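Local coordinates for protein ABC-type amino acid transport system, periplasmic component (Caldanaerobacter subterraneus subsp. tengcongensis MB4, PDB 4YMX) that binds arginine in the cleft between its two lobes, as the substrate-binding protein of an amino acid ABC transporter, at residues 138-144 against 210-215. Residues are numbered along the deposited sequence; the frame is centred on the assembly and turned at random.
Sequences ISKFDDL and LYMDEI
The carboxylate oxygen OD2 of D143 is gripped by two backbone N-H groups, which helps to hold the turn that sets F141 and the carbonyl carbon of K140 against M212. S139 N reaches it at 2.8 Å with a nearly straight bond of 164°, on the anti lone pair. K140 N comes from above the carboxylate plane. The other oxygen, OD1, takes K140 NZ on its syn side in a salt bridge.

Across the contact there is no hydrogen bond; side chains of 210-215 pack on the backbone as well as the side chains of 138-144. With chi1 at -172° the F141 ring swings away from its own N and lies under E214 CB. This CB sits over the centre of one ring face, 3.5 Å from the centroid, in a CH-pi contact. The E214 carboxylate stays above the same face, out past CD2, its plane 41° from the ring's. CD1 of I215 lies at the ring edge, in plane. M212 SD also meets the edge, a Met-aromatic contact. Extended beyond CG, M212 carries its CE across to K140 C at 3.6 Å, beside I138 CG2. L144 CD1 meets SD tip to tip. L210 CD1 packs on I138 CG2 and on I138 O.

Were F141 an alanine, E214 CB would probably lose the ring face it covers, and a gap is likely to open beside M212 and I215.

The loops follow neighbouring antiparallel strands 128-133 and 207-210 of one lobe. M212 and I215 also touch V130. The I215 side chain is about 12 Å from the bound arginine; this is packing outside the pocket. An apolar centre of I138, F141, L144, L210, M212 and I215 joins the loops, with exposed E214 at its border, while D143 pairs with K140 and D142 with K145.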
# COMPACT_ATOMS: atom_id res chain seq x y z
N ILE A 138 -16.54 -17.73 -7.74
CA ILE A 138 -16.47 -16.40 -8.34
C ILE A 138 -15.54 -16.38 -9.54
O ILE A 138 -14.38 -16.77 -9.42
CB ILE A 138 -15.95 -15.39 -7.30
CG1 ILE A 138 -16.95 -15.26 -6.16
CG2 ILE A 138 -15.65 -14.04 -7.95
CD1 ILE A 138 -16.41 -14.52 -4.95
N SER A 139 -16.04 -15.94 -10.70
CA SER A 139 -15.24 -15.87 -11.92
C SER A 139 -15.16 -14.46 -12.48
O SER A 139 -14.21 -14.11 -13.20
CB SER A 139 -15.83 -16.77 -13.01
OG SER A 139 -15.79 -18.13 -12.64
N LYS A 140 -16.18 -13.66 -12.21
CA LYS A 140 -16.26 -12.35 -12.82
C LYS A 140 -16.89 -11.34 -11.87
O LYS A 140 -17.42 -11.71 -10.82
CB LYS A 140 -17.04 -12.43 -14.13
CG LYS A 140 -18.47 -12.90 -13.98
CD LYS A 140 -19.11 -13.12 -15.35
CE LYS A 140 -20.57 -13.54 -15.22
NZ LYS A 140 -20.72 -14.80 -14.45
N PHE A 141 -16.84 -10.08 -12.28
CA PHE A 141 -17.27 -8.97 -11.44
C PHE A 141 -18.72 -9.11 -10.95
O PHE A 141 -19.00 -8.85 -9.78
CB PHE A 141 -17.05 -7.64 -12.17
CG PHE A 141 -17.29 -6.43 -11.32
CD1 PHE A 141 -16.39 -6.08 -10.33
CD2 PHE A 141 -18.41 -5.64 -11.52
CE1 PHE A 141 -16.60 -4.95 -9.55
CE2 PHE A 141 -18.62 -4.51 -10.75
CZ PHE A 141 -17.72 -4.17 -9.76
N ASP A 142 -19.62 -9.54 -11.83
CA ASP A 142 -21.02 -9.71 -11.46
C ASP A 142 -21.19 -10.71 -10.31
O ASP A 142 -22.12 -10.59 -9.51
CB ASP A 142 -21.83 -10.16 -12.68
CG ASP A 142 -23.32 -9.97 -12.48
OD1 ASP A 142 -24.04 -10.99 -12.43
OD2 ASP A 142 -23.75 -8.81 -12.35
N ASP A 143 -20.28 -11.68 -10.22
CA ASP A 143 -20.36 -12.71 -9.18
C ASP A 143 -20.06 -12.18 -7.78
O ASP A 143 -20.28 -12.88 -6.80
CB ASP A 143 -19.40 -13.86 -9.48
CG ASP A 143 -19.64 -14.50 -10.84
OD1 ASP A 143 -20.72 -14.32 -11.43
OD2 ASP A 143 -18.72 -15.20 -11.30
N LEU A 144 -19.54 -10.96 -7.69
CA LEU A 144 -19.22 -10.37 -6.39
C LEU A 144 -20.45 -9.87 -5.64
O LEU A 144 -20.37 -9.59 -4.44
CB LEU A 144 -18.22 -9.23 -6.53
CG LEU A 144 -16.85 -9.62 -7.10
CD1 LEU A 144 -16.01 -8.38 -7.31
CD2 LEU A 144 -16.14 -10.62 -6.18
N LEU A 210 -7.93 -12.65 -9.64
CA LEU A 210 -8.83 -12.36 -10.75
C LEU A 210 -8.66 -10.90 -11.15
O LEU A 210 -8.85 -9.97 -10.35
CB LEU A 210 -10.28 -12.65 -10.37
CG LEU A 210 -10.53 -14.10 -9.96
CD1 LEU A 210 -11.99 -14.31 -9.56
CD2 LEU A 210 -10.12 -15.06 -11.07
N TYR A 211 -8.26 -10.70 -12.41
CA TYR A 211 -8.11 -9.36 -12.98
C TYR A 211 -9.43 -8.89 -13.55
O TYR A 211 -9.77 -9.19 -14.70
CB TYR A 211 -7.01 -9.36 -14.05
CG TYR A 211 -5.65 -9.62 -13.45
CD1 TYR A 211 -4.88 -8.58 -12.96
CD2 TYR A 211 -5.15 -10.91 -13.33
CE1 TYR A 211 -3.64 -8.81 -12.38
CE2 TYR A 211 -3.91 -11.16 -12.74
CZ TYR A 211 -3.17 -10.09 -12.27
OH TYR A 211 -1.94 -10.34 -11.69
N MET A 212 -10.20 -8.18 -12.74
CA MET A 212 -11.51 -7.68 -13.18
C MET A 212 -11.41 -6.21 -13.52
O MET A 212 -11.00 -5.42 -12.68
CB MET A 212 -12.53 -7.87 -12.06
CG MET A 212 -12.61 -9.29 -11.54
SD MET A 212 -13.92 -9.41 -10.32
CE MET A 212 -13.88 -11.15 -9.94
N ASP A 213 -11.79 -5.85 -14.74
CA ASP A 213 -11.74 -4.46 -15.17
C ASP A 213 -12.43 -3.54 -14.17
O ASP A 213 -11.88 -2.51 -13.75
CB ASP A 213 -12.41 -4.29 -16.54
CG ASP A 213 -11.56 -4.77 -17.70
OD1 ASP A 213 -10.39 -5.18 -17.47
OD2 ASP A 213 -12.05 -4.72 -18.85
N GLU A 214 -13.62 -3.92 -13.75
CA GLU A 214 -14.48 -2.99 -13.04
C GLU A 214 -14.06 -2.71 -11.60
O GLU A 214 -14.44 -1.69 -11.03
CB GLU A 214 -15.93 -3.46 -13.11
CG GLU A 214 -16.52 -3.34 -14.51
CD GLU A 214 -17.90 -3.94 -14.60
OE1 GLU A 214 -17.99 -5.14 -14.90
OE2 GLU A 214 -18.90 -3.20 -14.35
N ILE A 215 -13.26 -3.59 -11.00
CA ILE A 215 -12.84 -3.35 -9.62
C ILE A 215 -11.77 -2.27 -9.56
O ILE A 215 -11.54 -1.68 -8.52
CB ILE A 215 -12.35 -4.65 -8.93
CG1 ILE A 215 -12.37 -4.50 -7.40
CG2 ILE A 215 -10.95 -5.02 -9.40
CD1 ILE A 215 -13.76 -4.47 -6.80